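Side-chain contacts in purine nucleoside phosphorylase (Anopheles gambiae, PDB 2P4S), which splits inosine, guanosine and their 2'-deoxy forms with phosphate into the free purine base and a pentose 1-phosphate, as a homotrimer of the purine salvage pathway: residues 162-167 with 191-196; 183-188 with 316-321; 289-294 with 300-305. All coordinates share one frame; numbering follows the deposited sequence.

How the contacts relate
From the N terminus, the first segment reached is on strand 161-167; the chain then runs through helix 178-191 and returns to the sheet as strand 195-204, and contact 1 closes this short loop. Contact 2 starts from the same helix and closes a far longer loop, against the turn after helix 307-315. Its segments alternate with those of contact 1, so the two cross; they touch through probable backbone bonds from Thr194 and Leu196 to Thr319 and through Met166 packed on Pro184. Contact 3 lies wholly within the long loop of contact 2, joining helix 288-296 to strand 301-303. About 29 Å from contact 1, centre to centre, it still reaches the same mixed sheet.

Contact 1 (162-167 with 191-196); sequences PVMCMQ and IGCTHL
Met164 lies across Ile191 and reaches as far as Cys193, its thioether end filling the angle between Ile191 and the bend that follows helix 178-191. Its CG stands anti to the backbone N (chi1 -167°), which carries the side chain off the strand toward the helix end; the chain then runs extended to SD and bends at chi3 (-35°), turning CE toward the second segment. Met164 SD sits 3.9 Å from Ile191 CD1, while Met164 CE faces the other branch, modelled 3.3 Å from Ile191 CG2, a closeness that shares the doubt over the position of this methyl. The two side chains meet obliquely, so the bent thioether spans both arms of the isoleucine. Cys193 adds its thiol, Cys193 SG lying 4.1 Å from Met164 SD; the modelled methyl approaches this thiol implausibly closely, so its exact position is doubtful. Between Ile191 and Cys193 the chain turns at Gly192, whose positive phi (108°) belongs to the Schellman motif that ends the helix.

The backbones remain well apart, with Met164 CA 8.2 Å from Cys193 CA. Strand 112-116 runs parallel to both strand 161-167 and strand 195-204 and lies between them in the sheet, so the contact belongs to a beta-alpha-beta crossover that skips over one strand. Met164 is tied to that middle strand by backbone bonds to Val112 and Ile114. Met188 of the helix packs against both Met164 and Cys193, and Pro110 also covers the methionine.

No hydrogen bond joins the segments. Buried thioether, thiol and aliphatic branches meet by van der Waals contact and burial, with no directional bond between helix end and strand.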
ATOM      1  N   PRO A 162     -23.655   3.588  31.195  1.00 26.35           N
ATOM      2  CA  PRO A 162     -22.278   4.100  31.216  1.00 26.26           C
ATOM      3  C   PRO A 162     -21.506   3.755  29.930  1.00 26.25           C
ATOM      4  O   PRO A 162     -21.380   2.555  29.526  1.00 25.75           O
ATOM      5  CB  PRO A 162     -21.646   3.414  32.442  1.00 25.56           C
ATOM      6  CG  PRO A 162     -22.496   2.250  32.717  1.00 27.04           C
ATOM      7  CD  PRO A 162     -23.874   2.561  32.229  1.00 25.47           C
ATOM      8  N   VAL A 163     -20.998   4.821  29.311  1.00 25.28           N
ATOM      9  CA  VAL A 163     -20.148   4.733  28.107  1.00 24.99           C
ATOM     10  C   VAL A 163     -18.832   5.513  28.334  1.00 25.78           C
ATOM     11  O   VAL A 163     -18.709   6.319  29.267  1.00 24.96           O
ATOM     12  CB  VAL A 163     -20.899   5.213  26.784  1.00 23.85           C
ATOM     13  CG1 VAL A 163     -22.218   4.464  26.563  1.00 21.04           C
ATOM     14  CG2 VAL A 163     -21.194   6.705  26.814  1.00 23.06           C
ATOM     15  N   MET A 164     -17.856   5.203  27.495  1.00 27.09           N
ATOM     16  CA  MET A 164     -16.582   5.895  27.398  1.00 28.76           C
ATOM     17  C   MET A 164     -16.533   6.411  25.948  1.00 28.97           C
ATOM     18  O   MET A 164     -16.555   5.637  24.999  1.00 28.81           O
ATOM     19  CB  MET A 164     -15.486   4.871  27.574  1.00 28.69           C
ATOM     20  CG  MET A 164     -14.149   5.455  27.793  1.00 32.27           C
ATOM     21  SD  MET A 164     -13.008   4.089  27.895  1.00 30.64           S
ATOM     22  CE  MET A 164     -13.938   2.873  28.671  1.00 34.46           C
ATOM     23  N   CYS A 165     -16.441   7.714  25.786  1.00 28.83           N
ATOM     24  CA  CYS A 165     -16.623   8.325  24.515  1.00 28.45           C
ATOM     25  C   CYS A 165     -15.408   9.177  24.058  1.00 26.83           C
ATOM     26  O   CYS A 165     -14.987  10.131  24.751  1.00 26.95           O
ATOM     27  CB  CYS A 165     -17.917   9.104  24.620  1.00 29.78           C
ATOM     28  SG  CYS A 165     -18.365   9.791  23.108  1.00 38.77           S
ATOM     29  N   MET A 166     -14.780   8.772  22.946  1.00 24.63           N
ATOM     30  CA  MET A 166     -13.770   9.586  22.276  1.00 24.21           C
ATOM     31  C   MET A 166     -14.415  10.677  21.474  1.00 22.72           C
ATOM     32  O   MET A 166     -14.925  10.449  20.374  1.00 22.77           O
ATOM     33  CB  MET A 166     -12.870   8.767  21.377  1.00 23.05           C
ATOM     34  CG  MET A 166     -11.729   8.114  22.107  1.00 23.95           C
ATOM     35  SD  MET A 166     -10.761   7.108  20.961  1.00 28.66           S
ATOM     36  CE  MET A 166      -9.745   8.313  20.076  1.00 24.74           C
ATOM     37  N   GLN A 167     -14.420  11.871  22.037  1.00 22.18           N
ATOM     38  CA  GLN A 167     -14.936  13.018  21.329  1.00 22.51           C
ATOM     39  C   GLN A 167     -13.830  13.605  20.466  1.00 22.88           C
ATOM     40  O   GLN A 167     -13.043  14.479  20.914  1.00 22.80           O
ATOM     41  CB  GLN A 167     -15.463  14.052  22.305  1.00 22.52           C
ATOM     42  CG  GLN A 167     -16.245  15.146  21.607  1.00 25.62           C
ATOM     43  CD  GLN A 167     -16.708  16.219  22.581  1.00 29.05           C
ATOM     44  OE1 GLN A 167     -16.165  16.341  23.678  1.00 26.98           O
ATOM     45  NE2 GLN A 167     -17.701  17.001  22.178  1.00 28.49           N
ATOM     46  N   ILE A 191      -9.763  -1.002  30.496  1.00 24.51           N
ATOM     47  CA  ILE A 191     -10.802  -0.454  31.368  1.00 23.39           C
ATOM     48  C   ILE A 191     -12.038  -1.364  31.542  1.00 24.56           C
ATOM     49  O   ILE A 191     -12.804  -1.158  32.475  1.00 24.76           O
ATOM     50  CB  ILE A 191     -11.201   0.941  30.843  1.00 23.76           C
ATOM     51  CG1 ILE A 191     -10.080   1.953  31.187  1.00 21.34           C
ATOM     52  CG2 ILE A 191     -12.633   1.380  31.283  1.00 20.26           C
ATOM     53  CD1 ILE A 191     -10.229   3.277  30.473  1.00 21.18           C
ATOM     54  N   GLY A 192     -12.236  -2.337  30.637  1.00 24.51           N
ATOM     55  CA  GLY A 192     -13.369  -3.230  30.678  1.00 24.39           C
ATOM     56  C   GLY A 192     -14.459  -3.058  29.627  1.00 25.13           C
ATOM     57  O   GLY A 192     -15.467  -3.722  29.725  1.00 25.57           O
ATOM     58  N   CYS A 193     -14.300  -2.171  28.637  1.00 25.36           N
ATOM     59  CA  CYS A 193     -15.225  -2.155  27.476  1.00 24.52           C
ATOM     60  C   CYS A 193     -15.213  -3.492  26.738  1.00 24.02           C
ATOM     61  O   CYS A 193     -14.127  -4.012  26.383  1.00 23.71           O
ATOM     62  CB  CYS A 193     -14.912  -1.021  26.499  1.00 24.38           C
ATOM     63  SG  CYS A 193     -15.056   0.620  27.203  1.00 24.40           S
ATOM     64  N   THR A 194     -16.419  -4.042  26.517  1.00 23.43           N
ATOM     65  CA  THR A 194     -16.598  -5.301  25.776  1.00 22.38           C
ATOM     66  C   THR A 194     -16.995  -4.976  24.334  1.00 21.45           C
ATOM     67  O   THR A 194     -16.854  -5.794  23.435  1.00 21.50           O
ATOM     68  CB  THR A 194     -17.724  -6.237  26.413  1.00 21.88           C
ATOM     69  OG1 THR A 194     -18.907  -5.475  26.564  1.00 24.21           O
ATOM     70  CG2 THR A 194     -17.333  -6.824  27.791  1.00 23.09           C
ATOM     71  N   HIS A 195     -17.507  -3.774  24.128  1.00 20.76           N
ATOM     72  CA  HIS A 195     -18.018  -3.358  22.832  1.00 20.53           C
ATOM     73  C   HIS A 195     -17.313  -2.106  22.381  1.00 20.86           C
ATOM     74  O   HIS A 195     -17.040  -1.233  23.215  1.00 20.89           O
ATOM     75  CB  HIS A 195     -19.534  -3.117  22.863  1.00 20.28           C
ATOM     76  CG  HIS A 195     -20.323  -4.392  22.977  1.00 21.95           C
ATOM     77  ND1 HIS A 195     -20.186  -5.257  24.047  1.00 23.96           N
ATOM     78  CD2 HIS A 195     -21.206  -4.977  22.132  1.00 22.74           C
ATOM     79  CE1 HIS A 195     -20.979  -6.301  23.870  1.00 24.97           C
ATOM     80  NE2 HIS A 195     -21.601  -6.161  22.709  1.00 23.35           N
ATOM     81  N   LEU A 196     -16.995  -2.063  21.074  1.00 19.97           N
ATOM     82  CA  LEU A 196     -16.658  -0.820  20.375  1.00 19.61           C
ATOM     83  C   LEU A 196     -17.721  -0.381  19.362  1.00 19.56           C
ATOM     84  O   LEU A 196     -18.076  -1.150  18.469  1.00 20.79           O
ATOM     85  CB  LEU A 196     -15.281  -0.929  19.698  1.00 18.73           C
ATOM     86  CG  LEU A 196     -14.804   0.338  18.960  1.00 18.37           C
ATOM     87  CD1 LEU A 196     -14.499   1.541  19.945  1.00 15.18           C
ATOM     88  CD2 LEU A 196     -13.621   0.002  17.996  1.00 17.43           C
TER

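Contact 2 (183-188 with 316-321); sequences MPVRVM and CGMTCF
The two backbones come nearest at Arg186 and Cys316, whose CA atoms are 7.4 Å apart. Segment 183-188 is helical, kinked where Pro184 and Val185 lack the bond from N to the preceding turn; segment 316-321 leaves helix 307-315, turns at Gly317 and enters strand 319-329. Met318, just past the turn, points its side chain at the helix. Its sulfur lies beside one branch of Val185, with Met318 SD 4.0 Å from Val185 CG1, and the two side chains cross at a slant. The same sulfur is 4.1 Å from Val185 O, so it also rests against the helix backbone. A bend at chi3 (79°) turns the methyl toward the next turn of the helix, where Met318 CE is 4.3 Å from Met188 CB.

Gly317 has positive phi and closes helix 307-315 with a Schellman motif, after which strand 319-329 joins the sheet parallel to strand 195-204. The contact thus sets helix 178-191 against a helix-to-strand connection of the alpha/beta fold, and Ala313 of helix 307-315 also packs on Val185.

Arg186 starts away from this interface, but bends at chi2 (-87°) and chi3 bring its guanidinium back alongside Cys316. The thiol sits at the edge of that group, near its plane, with Cys316 SG 4.2 Å from Arg186 NH1, too far for more than loose packing. The polar hold on NH1 comes from His315 ND1, by a hydrogen bond, while Phe240 makes a cation-pi contact with the arginine.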
ATOM      1  N   MET A 183      -4.531   2.918  19.523  1.00 20.50           N
ATOM      2  CA  MET A 183      -4.195   2.798  20.959  1.00 20.21           C
ATOM      3  C   MET A 183      -5.369   3.008  21.990  1.00 19.58           C
ATOM      4  O   MET A 183      -5.462   2.297  22.993  1.00 19.48           O
ATOM      5  CB  MET A 183      -2.955   3.658  21.291  1.00 21.21           C
ATOM      6  CG  MET A 183      -2.698   3.852  22.808  1.00 23.72           C
ATOM      7  SD  MET A 183      -3.507   5.283  23.539  1.00 33.94           S
ATOM      8  CE  MET A 183      -3.048   6.589  22.430  1.00 33.07           C
ATOM      9  N   PRO A 184      -6.229   4.020  21.789  1.00 19.62           N
ATOM     10  CA  PRO A 184      -7.358   4.186  22.713  1.00 18.92           C
ATOM     11  C   PRO A 184      -8.334   3.018  22.791  1.00 19.22           C
ATOM     12  O   PRO A 184      -9.017   2.834  23.837  1.00 19.41           O
ATOM     13  CB  PRO A 184      -8.064   5.409  22.155  1.00 20.30           C
ATOM     14  CG  PRO A 184      -6.922   6.181  21.444  1.00 18.13           C
ATOM     15  CD  PRO A 184      -6.156   5.119  20.798  1.00 18.52           C
ATOM     16  N   VAL A 185      -8.384   2.203  21.732  1.00 18.90           N
ATOM     17  CA  VAL A 185      -9.118   0.921  21.778  1.00 17.98           C
ATOM     18  C   VAL A 185      -8.525  -0.099  22.765  1.00 18.68           C
ATOM     19  O   VAL A 185      -9.275  -0.839  23.394  1.00 18.03           O
ATOM     20  CB  VAL A 185      -9.290   0.280  20.352  1.00 18.51           C
ATOM     21  CG1 VAL A 185     -10.090  -1.017  20.395  1.00 15.08           C
ATOM     22  CG2 VAL A 185      -9.935   1.297  19.356  1.00 17.74           C
ATOM     23  N   ARG A 186      -7.194  -0.187  22.866  1.00 20.92           N
ATOM     24  CA  ARG A 186      -6.550  -1.104  23.859  1.00 21.44           C
ATOM     25  C   ARG A 186      -6.823  -0.622  25.285  1.00 21.77           C
ATOM     26  O   ARG A 186      -7.110  -1.425  26.156  1.00 22.20           O
ATOM     27  CB  ARG A 186      -5.064  -1.193  23.686  1.00 21.73           C
ATOM     28  CG  ARG A 186      -4.547  -1.485  22.293  1.00 23.40           C
ATOM     29  CD  ARG A 186      -4.506  -2.909  22.105  1.00 23.31           C
ATOM     30  NE  ARG A 186      -3.345  -3.384  21.362  1.00 25.76           N
ATOM     31  CZ  ARG A 186      -3.374  -4.494  20.616  1.00 28.28           C
ATOM     32  NH1 ARG A 186      -4.520  -5.234  20.502  1.00 29.71           N
ATOM     33  NH2 ARG A 186      -2.277  -4.869  19.978  1.00 28.58           N
ATOM     34  N   VAL A 187      -6.786   0.692  25.488  1.00 21.86           N
ATOM     35  CA  VAL A 187      -7.171   1.314  26.745  1.00 22.86           C
ATOM     36  C   VAL A 187      -8.652   1.033  27.126  1.00 23.26           C
ATOM     37  O   VAL A 187      -8.919   0.623  28.253  1.00 24.87           O
ATOM     38  CB  VAL A 187      -6.874   2.859  26.738  1.00 23.01           C
ATOM     39  CG1 VAL A 187      -7.336   3.467  28.019  1.00 21.50           C
ATOM     40  CG2 VAL A 187      -5.380   3.111  26.541  1.00 21.97           C
ATOM     41  N   MET A 188      -9.598   1.267  26.214  1.00 23.07           N
ATOM     42  CA  MET A 188     -10.998   0.882  26.425  1.00 22.79           C
ATOM     43  C   MET A 188     -11.141  -0.579  26.918  1.00 22.50           C
ATOM     44  O   MET A 188     -11.833  -0.846  27.890  1.00 23.44           O
ATOM     45  CB  MET A 188     -11.833   1.099  25.157  1.00 23.26           C
ATOM     46  CG  MET A 188     -12.092   2.549  24.743  1.00 23.89           C
ATOM     47  SD  MET A 188     -12.789   2.628  23.046  1.00 23.50           S
ATOM     48  CE  MET A 188     -13.235   4.355  22.997  1.00 24.21           C
ATOM     49  N   CYS A 316      -8.378  -7.851  20.587  1.00 21.89           N
ATOM     50  CA  CYS A 316      -8.758  -7.883  22.009  1.00 24.78           C
ATOM     51  C   CYS A 316      -9.977  -8.730  22.362  1.00 24.01           C
ATOM     52  O   CYS A 316     -10.302  -8.794  23.534  1.00 24.26           O
ATOM     53  CB  CYS A 316      -9.307  -6.493  22.418  1.00 24.47           C
ATOM     54  SG  CYS A 316      -8.218  -5.271  22.467  1.00 32.72           S
ATOM     55  N   GLY A 317     -10.721  -9.217  21.368  1.00 24.24           N
ATOM     56  CA  GLY A 317     -11.956  -9.990  21.584  1.00 22.76           C
ATOM     57  C   GLY A 317     -13.185  -9.121  21.780  1.00 22.94           C
ATOM     58  O   GLY A 317     -14.197  -9.601  22.284  1.00 24.72           O
ATOM     59  N   MET A 318     -13.120  -7.832  21.436  1.00 22.42           N
ATOM     60  CA  MET A 318     -14.305  -6.925  21.578  1.00 22.00           C
ATOM     61  C   MET A 318     -15.358  -7.137  20.478  1.00 21.31           C
ATOM     62  O   MET A 318     -15.005  -7.519  19.347  1.00 21.34           O
ATOM     63  CB  MET A 318     -13.888  -5.458  21.600  1.00 21.40           C
ATOM     64  CG  MET A 318     -13.037  -5.108  22.815  1.00 21.31           C
ATOM     65  SD  MET A 318     -12.290  -3.458  22.683  1.00 23.26           S
ATOM     66  CE  MET A 318     -13.524  -2.222  23.098  1.00 16.47           C
ATOM     67  N   THR A 319     -16.631  -6.911  20.820  1.00 19.45           N
ATOM     68  CA  THR A 319     -17.719  -6.899  19.829  1.00 18.73           C
ATOM     69  C   THR A 319     -17.794  -5.507  19.208  1.00 18.21           C
ATOM     70  O   THR A 319     -17.714  -4.527  19.932  1.00 17.16           O
ATOM     71  CB  THR A 319     -19.075  -7.300  20.457  1.00 18.95           C
ATOM     72  OG1 THR A 319     -18.927  -8.624  20.978  1.00 20.83           O
ATOM     73  CG2 THR A 319     -20.216  -7.307  19.422  1.00 16.30           C
ATOM     74  N   CYS A 320     -17.927  -5.445  17.878  1.00 16.98           N
ATOM     75  CA  CYS A 320     -17.855  -4.195  17.124  1.00 16.81           C
ATOM     76  C   CYS A 320     -19.114  -3.898  16.328  1.00 16.49           C
ATOM     77  O   CYS A 320     -19.696  -4.803  15.709  1.00 15.43           O
ATOM     78  CB  CYS A 320     -16.675  -4.223  16.146  1.00 16.07           C
ATOM     79  SG  CYS A 320     -15.047  -4.424  16.916  1.00 20.57           S
ATOM     80  N   PHE A 321     -19.516  -2.622  16.380  1.00 15.33           N
ATOM     81  CA  PHE A 321     -20.589  -2.069  15.596  1.00 15.72           C
ATOM     82  C   PHE A 321     -19.996  -0.772  15.025  1.00 15.64           C
ATOM     83  O   PHE A 321     -19.265  -0.057  15.720  1.00 15.36           O
ATOM     84  CB  PHE A 321     -21.826  -1.755  16.471  1.00 15.10           C
ATOM     85  CG  PHE A 321     -22.911  -1.037  15.726  1.00 14.93           C
ATOM     86  CD1 PHE A 321     -23.180   0.314  15.980  1.00 16.14           C
ATOM     87  CD2 PHE A 321     -23.635  -1.694  14.698  1.00 16.03           C
ATOM     88  CE1 PHE A 321     -24.139   1.010  15.250  1.00 16.58           C
ATOM     89  CE2 PHE A 321     -24.624  -1.013  13.949  1.00 13.43           C
ATOM     90  CZ  PHE A 321     -24.895   0.334  14.231  1.00 17.46           C
TER

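Contact 3 (289-294 with 300-305); sequences AEVKML and DAIGMS. With DIH (7-[[(3R,4R)-3-(hydroxymethyl)-4-oxidanyl-pyrrolidin-1-ium-1-yl]methyl]-3,5-dihydropyrrolo[3,2-d]pyrimidin-4-one), chain F; PO4 (phosphate ion), chain D.
Ile302 packs in two directions, one branch against helix 288-296 and the other against the bound inhibitor. With CG1 beside its backbone N (chi1 -61°), the long branch reaches the helix, where Ile302 CD1 is 3.8 Å from Leu294 CD1 and 4.2 Å from Val291 CG2. Leucine and isoleucine meet at about a right angle; the valine is approached obliquely. The short branch turns to the purine-like ring, Ile302 CG2 lying 3.9 Å from C2 of the inhibitor.

Next along the chain, the extended side chain of Met304 runs beside the ligand, its SD 3.5 Å from C2' of the pyrrolidine and its CE 3.8 Å from C2 of the base. Ser305 then gives a hydrogen bond from OG to O3 of the phosphate ion (2.7 Å). Glu286, from a loop, and Asn328, from strand 319-329, hydrogen-bond the inhibitor, and Ser118 and Ala201 complete part of the phosphate site.

The contact joins the helix and second strand of a beta-alpha-beta unit begun by strand 272-279. On the trimer side, Glu290 OE2 accepts a bond from Asn222 N of a neighbouring subunit, whose Phe226 packs on Leu294.

Across the segments the chemistry is wholly aliphatic, so the side chain that meets the base through CG2 is backed, on its other branch, by apolar packing on the helix; polar bonds to the inhibitor come from other residues.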
ATOM      1  N   ALA A 289     -11.033   8.615 -11.255  1.00 12.29           N
ATOM      2  CA  ALA A 289     -10.533   7.297 -11.594  1.00 13.58           C
ATOM      3  C   ALA A 289     -10.414   6.375 -10.352  1.00 14.28           C
ATOM      4  O   ALA A 289     -10.672   5.183 -10.473  1.00 14.52           O
ATOM      5  CB  ALA A 289      -9.133   7.374 -12.334  1.00 11.41           C
ATOM      6  N   GLU A 290      -9.935   6.917  -9.222  1.00 14.27           N
ATOM      7  CA  GLU A 290      -9.886   6.186  -7.932  1.00 15.25           C
ATOM      8  C   GLU A 290     -11.291   5.771  -7.437  1.00 15.59           C
ATOM      9  O   GLU A 290     -11.467   4.640  -6.996  1.00 16.42           O
ATOM     10  CB  GLU A 290      -9.185   7.021  -6.853  1.00 13.30           C
ATOM     11  CG  GLU A 290      -7.686   7.219  -7.122  1.00 13.65           C
ATOM     12  CD  GLU A 290      -7.030   8.330  -6.281  1.00 16.36           C
ATOM     13  OE1 GLU A 290      -7.744   9.129  -5.575  1.00 14.64           O
ATOM     14  OE2 GLU A 290      -5.786   8.407  -6.336  1.00 17.78           O
ATOM     15  N   VAL A 291     -12.265   6.691  -7.487  1.00 15.33           N
ATOM     16  CA  VAL A 291     -13.600   6.380  -7.041  1.00 14.70           C
ATOM     17  C   VAL A 291     -14.163   5.237  -7.890  1.00 15.45           C
ATOM     18  O   VAL A 291     -14.757   4.323  -7.359  1.00 14.90           O
ATOM     19  CB  VAL A 291     -14.561   7.637  -7.040  1.00 15.01           C
ATOM     20  CG1 VAL A 291     -16.035   7.231  -6.795  1.00 12.53           C
ATOM     21  CG2 VAL A 291     -14.140   8.679  -5.992  1.00 11.22           C
ATOM     22  N   LYS A 292     -13.912   5.269  -9.199  1.00 16.61           N
ATOM     23  CA  LYS A 292     -14.360   4.208 -10.135  1.00 17.28           C
ATOM     24  C   LYS A 292     -13.742   2.871  -9.817  1.00 16.91           C
ATOM     25  O   LYS A 292     -14.433   1.853  -9.757  1.00 16.37           O
ATOM     26  CB  LYS A 292     -14.023   4.565 -11.592  1.00 17.65           C
ATOM     27  CG  LYS A 292     -14.930   5.604 -12.175  1.00 21.83           C
ATOM     28  CD  LYS A 292     -14.668   5.785 -13.664  1.00 25.98           C
ATOM     29  CE  LYS A 292     -15.502   6.973 -14.208  1.00 27.17           C
ATOM     30  NZ  LYS A 292     -14.857   7.530 -15.436  1.00 28.51           N
ATOM     31  N   MET A 293     -12.433   2.868  -9.616  1.00 17.18           N
ATOM     32  CA  MET A 293     -11.757   1.640  -9.242  1.00 17.62           C
ATOM     33  C   MET A 293     -12.294   1.101  -7.887  1.00 16.45           C
ATOM     34  O   MET A 293     -12.523  -0.109  -7.740  1.00 14.82           O
ATOM     35  CB  MET A 293     -10.252   1.873  -9.160  1.00 18.08           C
ATOM     36  CG  MET A 293      -9.652   0.925  -8.173  1.00 20.27           C
ATOM     37  SD  MET A 293      -8.012   1.287  -7.867  1.00 23.01           S
ATOM     38  CE  MET A 293      -7.588   0.004  -6.688  1.00 23.75           C
ATOM     39  N   LEU A 294     -12.462   1.987  -6.887  1.00 14.97           N
ATOM     40  CA  LEU A 294     -12.924   1.507  -5.564  1.00 15.23           C
ATOM     41  C   LEU A 294     -14.357   0.921  -5.580  1.00 15.57           C
ATOM     42  O   LEU A 294     -14.587  -0.117  -4.999  1.00 15.82           O
ATOM     43  CB  LEU A 294     -12.736   2.574  -4.468  1.00 13.39           C
ATOM     44  CG  LEU A 294     -11.298   2.983  -4.200  1.00 12.40           C
ATOM     45  CD1 LEU A 294     -11.213   4.287  -3.368  1.00 12.38           C
ATOM     46  CD2 LEU A 294     -10.500   1.819  -3.555  1.00 10.10           C
ATOM     47  N   ASP A 300     -18.536   0.818  -0.923  1.00 14.10           N
ATOM     48  CA  ASP A 300     -19.668   1.763  -0.938  1.00 14.09           C
ATOM     49  C   ASP A 300     -19.375   3.101  -0.323  1.00 13.79           C
ATOM     50  O   ASP A 300     -19.994   4.075  -0.710  1.00 13.21           O
ATOM     51  CB  ASP A 300     -20.922   1.164  -0.260  1.00 13.69           C
ATOM     52  CG  ASP A 300     -21.363  -0.084  -0.950  1.00 15.27           C
ATOM     53  OD1 ASP A 300     -21.918  -0.004  -2.091  1.00 22.39           O
ATOM     54  OD2 ASP A 300     -21.080  -1.143  -0.414  1.00 12.90           O
ATOM     55  N   ALA A 301     -18.470   3.135   0.656  1.00 12.69           N
ATOM     56  CA  ALA A 301     -18.212   4.355   1.436  1.00 14.09           C
ATOM     57  C   ALA A 301     -16.708   4.519   1.607  1.00 13.55           C
ATOM     58  O   ALA A 301     -16.033   3.576   1.941  1.00 13.70           O
ATOM     59  CB  ALA A 301     -18.921   4.330   2.824  1.00 13.47           C
ATOM     60  N   ILE A 302     -16.205   5.711   1.325  1.00 13.74           N
ATOM     61  CA  ILE A 302     -14.767   5.967   1.366  1.00 13.98           C
ATOM     62  C   ILE A 302     -14.429   6.938   2.488  1.00 13.98           C
ATOM     63  O   ILE A 302     -14.996   8.040   2.556  1.00 14.56           O
ATOM     64  CB  ILE A 302     -14.214   6.538   0.028  1.00 14.31           C
ATOM     65  CG1 ILE A 302     -14.425   5.539  -1.147  1.00 14.39           C
ATOM     66  CG2 ILE A 302     -12.690   6.856   0.192  1.00 11.80           C
ATOM     67  CD1 ILE A 302     -14.355   6.219  -2.627  1.00 13.68           C
ATOM     68  N   GLY A 303     -13.503   6.530   3.350  1.00 13.62           N
ATOM     69  CA  GLY A 303     -13.134   7.339   4.478  1.00 14.16           C
ATOM     70  C   GLY A 303     -11.652   7.299   4.735  1.00 15.09           C
ATOM     71  O   GLY A 303     -10.907   6.859   3.868  1.00 14.62           O
ATOM     72  N   MET A 304     -11.237   7.739   5.938  1.00 15.71           N
ATOM     73  CA  MET A 304      -9.814   7.774   6.320  1.00 16.53           C
ATOM     74  C   MET A 304      -9.540   7.339   7.766  1.00 17.45           C
ATOM     75  O   MET A 304      -8.581   7.815   8.364  1.00 18.43           O
ATOM     76  CB  MET A 304      -9.256   9.200   6.135  1.00 16.62           C
ATOM     77  CG  MET A 304      -9.427   9.757   4.714  1.00 15.14           C
ATOM     78  SD  MET A 304      -8.813  11.412   4.630  1.00 17.56           S
ATOM     79  CE  MET A 304      -9.197  11.916   2.936  1.00 16.79           C
ATOM     80  N   SER A 305     -10.347   6.442   8.350  1.00 17.79           N
ATOM     81  CA  SER A 305     -10.163   6.094   9.760  1.00 17.77           C
ATOM     82  C   SER A 305     -10.738   4.713  10.049  1.00 19.07           C
ATOM     83  O   SER A 305     -11.003   3.946   9.097  1.00 18.87           O
ATOM     84  CB  SER A 305     -10.818   7.148  10.637  1.00 17.76           C
ATOM     85  OG  SER A 305     -12.227   6.991  10.597  1.00 19.34           O
TER
HETATM   86  O5' DIH F 401     -13.181  16.197   5.699  1.00 18.22           O
HETATM   87  C5' DIH F 401     -12.017  15.352   5.778  1.00 18.39           C
HETATM   88  C4' DIH F 401     -12.234  14.430   6.953  1.00 18.57           C
HETATM   89  C6' DIH F 401     -13.580  13.679   6.842  1.00 16.89           C
HETATM   90  C3' DIH F 401     -11.141  13.384   7.001  1.00 16.77           C
HETATM   91  O3' DIH F 401     -10.878  13.078   8.372  1.00 15.14           O
HETATM   92  C2' DIH F 401     -11.783  12.163   6.369  1.00 14.53           C
HETATM   93  N1' DIH F 401     -13.188  12.241   6.879  1.00 16.27           N
HETATM   94  C10 DIH F 401     -14.040  11.258   6.194  1.00 13.21           C
HETATM   95  C9  DIH F 401     -14.536  11.577   4.800  1.00 13.77           C
HETATM   96  C8  DIH F 401     -15.733  12.279   4.494  1.00 13.76           C
HETATM   97  N7  DIH F 401     -15.860  12.343   3.140  1.00 14.43           N
HETATM   98  C5  DIH F 401     -14.807  11.717   2.553  1.00 12.86           C
HETATM   99  C6  DIH F 401     -14.426  11.412   1.144  1.00 14.19           C
HETATM  100  O6  DIH F 401     -15.144  11.807   0.136  1.00 15.95           O
HETATM  101  N1  DIH F 401     -13.282  10.713   0.991  1.00 13.84           N
HETATM  102  C2  DIH F 401     -12.498  10.295   2.031  1.00 14.24           C
HETATM  103  N3  DIH F 401     -12.827  10.521   3.312  1.00 13.24           N
HETATM  104  C4  DIH F 401     -13.978  11.225   3.576  1.00 13.35           C
HETATM  105  P   PO4 D 503     -13.483  10.709  10.350  1.00 17.31           P
HETATM  106  O1  PO4 D 503     -14.962  10.802  10.548  1.00 17.23           O
HETATM  107  O2  PO4 D 503     -12.816  10.805  11.724  1.00 17.48           O
HETATM  108  O3  PO4 D 503     -13.044   9.431   9.739  1.00 16.91           O
HETATM  109  O4  PO4 D 503     -13.071  11.836   9.452  1.00 16.98           O